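Local coordinates for Pre-mRNA splicing helicase-like protein (Chaetomium thermophilum, PDB 4RVQ) that probably supports protein-protein or protein-RNA interactions in pre-mRNA splicing through a noncanonical PWI domain of the spliceosomal helicase Brr2, at residues A[86-89]-A[90-93]. Numbering follows the deposited sequence. Where two conformers were deposited one is given.
Sequences IENR and DKVV. With SO4 (sulfate ion), chain B; EDO (1,2-ethanediol), chain G.
Asn88 sits at the N-cap of helix 89-99, yet its side chain does not cap the helix; across the junction Asn88 O accepts from Val92 N (2.8 Å, nearly straight). Asn88 is the one-residue break between helices 79-87 and 89-99 of this all-helical PWI-like domain. Its ND2 instead donates hydrogen bonds to Lys84 O and Asn12 O, and Asn88 CB lies 4.0 Å from Val92 CG2. One residue on, Val93 N donates to Arg89 O, the next bond of the helix.

Arg89 folds back over the end of the preceding helix. Its CG is staggered between N and C (chi1 58°), and the extended chain carries Arg89 NH1 to within 2.8 Å of Ile86 O. That carbonyl also takes Arg89 N, from the opposite face. The edge of the Arg89 guanidinium holds a sulfate, with NH1 to O3 and NH2 to O2; the ion probably comes from the crystallisation liquor.

Lys91 runs away from the junction to a salt bridge with Glu125 of helix 120-127. Val92 and Val93 pack on Leu49 of helix 35-50. A water takes the N-H of Asp90 at 3.1 Å, while in the conformer given Asp90 OD1 accepts from 1,2-ethanediol O2 at 2.9 Å.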
ATOM      1  N   ILE A  86      -5.871   3.152  -0.700  1.00  7.50           N
ATOM      2  CA  ILE A  86      -6.595   3.345   0.550  1.00  7.84           C
ATOM      3  C   ILE A  86      -7.277   2.054   1.028  1.00  6.62           C
ATOM      4  O   ILE A  86      -7.202   1.693   2.199  1.00  7.60           O
ATOM      5  CB  ILE A  86      -7.622   4.480   0.417  1.00  9.74           C
ATOM      6  CG1 ILE A  86      -6.886   5.796   0.173  1.00 11.82           C
ATOM      7  CG2 ILE A  86      -8.481   4.569   1.651  1.00 11.62           C
ATOM      8  CD1 ILE A  86      -7.817   6.975  -0.078  1.00 15.16           C
ATOM      9  N   GLU A  87      -7.914   1.324   0.120  1.00  6.70           N
ATOM     10  CA  GLU A  87      -8.558   0.058   0.472  1.00  6.92           C
ATOM     11  C   GLU A  87      -7.554  -0.929   1.063  1.00  6.96           C
ATOM     12  O   GLU A  87      -7.910  -1.761   1.883  1.00  9.79           O
ATOM     13  CB  GLU A  87      -9.220  -0.571  -0.751  1.00  7.38           C
ATOM     14  CG  GLU A  87     -10.421   0.215  -1.328  1.00  7.50           C
ATOM     15  CD  GLU A  87     -11.665   0.145  -0.489  1.00  8.34           C
ATOM     16  OE1 GLU A  87     -11.648  -0.473   0.579  1.00 10.57           O
ATOM     17  OE2 GLU A  87     -12.683   0.749  -0.936  1.00  8.88           O
ATOM     18  N   ASN A  88      -6.311  -0.846   0.601  1.00  6.02           N
ATOM     19  CA  ASN A  88      -5.219  -1.714   1.032  1.00  6.35           C
ATOM     20  C   ASN A  88      -4.226  -1.017   1.939  1.00  6.11           C
ATOM     21  O   ASN A  88      -3.075  -1.451   2.004  1.00  7.00           O
ATOM     22  CB  ASN A  88      -4.517  -2.268  -0.211  1.00  5.86           C
ATOM     23  CG  ASN A  88      -5.383  -3.237  -0.978  1.00  6.82           C
ATOM     24  OD1 ASN A  88      -5.704  -4.314  -0.463  1.00  8.21           O
ATOM     25  ND2 ASN A  88      -5.773  -2.867  -2.164  1.00  7.09           N
ATOM     26  N   ARG A  89      -4.633   0.016   2.662  1.00  6.51           N
ATOM     27  CA  ARG A  89      -3.649   0.816   3.372  1.00  7.20           C
ATOM     28  C   ARG A  89      -2.829  -0.008   4.353  1.00  6.67           C
ATOM     29  O   ARG A  89      -1.614   0.199   4.434  1.00  7.55           O
ATOM     30  CB  ARG A  89      -4.318   2.023   4.017  1.00  9.96           C
ATOM     31  CG  ARG A  89      -5.428   1.700   4.974  1.00  9.61           C
ATOM     32  CD  ARG A  89      -6.307   2.931   5.219  1.00 13.23           C
ATOM     33  NE  ARG A  89      -7.440   2.683   6.119  1.00 13.87           N
ATOM     34  CZ  ARG A  89      -8.595   2.122   5.763  1.00 14.41           C
ATOM     35  NH1 ARG A  89      -8.824   1.739   4.535  1.00 13.69           N
ATOM     36  NH2 ARG A  89      -9.534   1.949   6.667  1.00 16.08           N
ATOM     37  N   ASP A  90      -3.426  -0.917   5.107  1.00  6.89           N
ATOM     38  CA  ASP A  90      -2.663  -1.704   6.057  0.69  7.10           C
ATOM     39  C   ASP A  90      -1.645  -2.608   5.342  1.00  6.43           C
ATOM     40  O   ASP A  90      -0.463  -2.656   5.720  1.00  7.16           O
ATOM     41  CB  ASP A  90      -3.571  -2.564   6.921  0.69  8.77           C
ATOM     42  CG  ASP A  90      -4.385  -1.770   7.886  0.69 11.60           C
ATOM     43  OD1 ASP A  90      -3.877  -0.788   8.474  0.69 14.67           O
ATOM     44  OD2 ASP A  90      -5.551  -2.154   8.112  0.69 11.28           O
ATOM     45  N   LYS A  91      -2.084  -3.308   4.305  1.00  5.87           N
ATOM     46  CA  LYS A  91      -1.181  -4.143   3.553  1.00  6.16           C
ATOM     47  C   LYS A  91      -0.043  -3.337   2.955  1.00  5.65           C
ATOM     48  O   LYS A  91       1.127  -3.758   3.019  1.00  6.79           O
ATOM     49  CB  LYS A  91      -1.905  -4.843   2.414  1.00  8.74           C
ATOM     50  CG  LYS A  91      -2.555  -6.151   2.728  1.00  8.16           C
ATOM     51  CD  LYS A  91      -3.189  -6.792   1.523  1.00  9.57           C
ATOM     52  CE  LYS A  91      -3.514  -8.242   1.779  1.00  9.16           C
ATOM     53  NZ  LYS A  91      -4.342  -8.844   0.725  1.00  9.18           N
ATOM     54  N   VAL A  92      -0.368  -2.231   2.296  1.00  6.27           N
ATOM     55  CA  VAL A  92       0.665  -1.481   1.608  1.00  7.07           C
ATOM     56  C   VAL A  92       1.704  -0.956   2.602  1.00  5.95           C
ATOM     57  O   VAL A  92       2.914  -1.090   2.381  1.00  6.89           O
ATOM     58  CB  VAL A  92       0.055  -0.334   0.793  1.00  7.13           C
ATOM     59  CG1 VAL A  92       1.144   0.560   0.160  1.00  8.46           C
ATOM     60  CG2 VAL A  92      -0.804  -0.897  -0.321  1.00  8.34           C
ATOM     61  N   VAL A  93       1.277  -0.356   3.690  1.00  6.01           N
ATOM     62  CA  VAL A  93       2.195   0.249   4.634  0.78  6.06           C
ATOM     63  C   VAL A  93       3.047  -0.838   5.295  1.00  6.24           C
ATOM     64  O   VAL A  93       4.284  -0.746   5.349  1.00  6.94           O
ATOM     65  CB  VAL A  93       1.417   1.068   5.700  0.78  8.48           C
ATOM     66  CG1 VAL A  93       2.306   1.452   6.820  0.78  9.45           C
ATOM     67  CG2 VAL A  93       0.765   2.317   5.075  0.78  9.23           C
TER
HETATM   68  S   SO4 B 501     -12.192  -0.209   5.093  0.53 10.04           S
HETATM   69  O1  SO4 B 501     -11.651  -1.447   5.658  0.53 14.25           O
HETATM   70  O2  SO4 B 501     -12.139   0.871   6.105  0.53 14.77           O
HETATM   71  O3  SO4 B 501     -11.349   0.130   3.961  0.53 10.36           O
HETATM   72  O4  SO4 B 501     -13.537  -0.484   4.721  0.53  9.29           O
HETATM   73  C1  EDO G 506      -1.874   1.985   9.955  0.58 37.03           C
HETATM   74  O1  EDO G 506      -1.032   1.299  10.892  0.58 37.03           O
HETATM   75  C2  EDO G 506      -1.496   1.531   8.549  0.58 34.24           C
HETATM   76  O2  EDO G 506      -2.601   1.702   7.657  0.58 35.52           O
HETATM   77  O   HOH W   1      -6.424  -1.700   4.936  1.00 19.52           O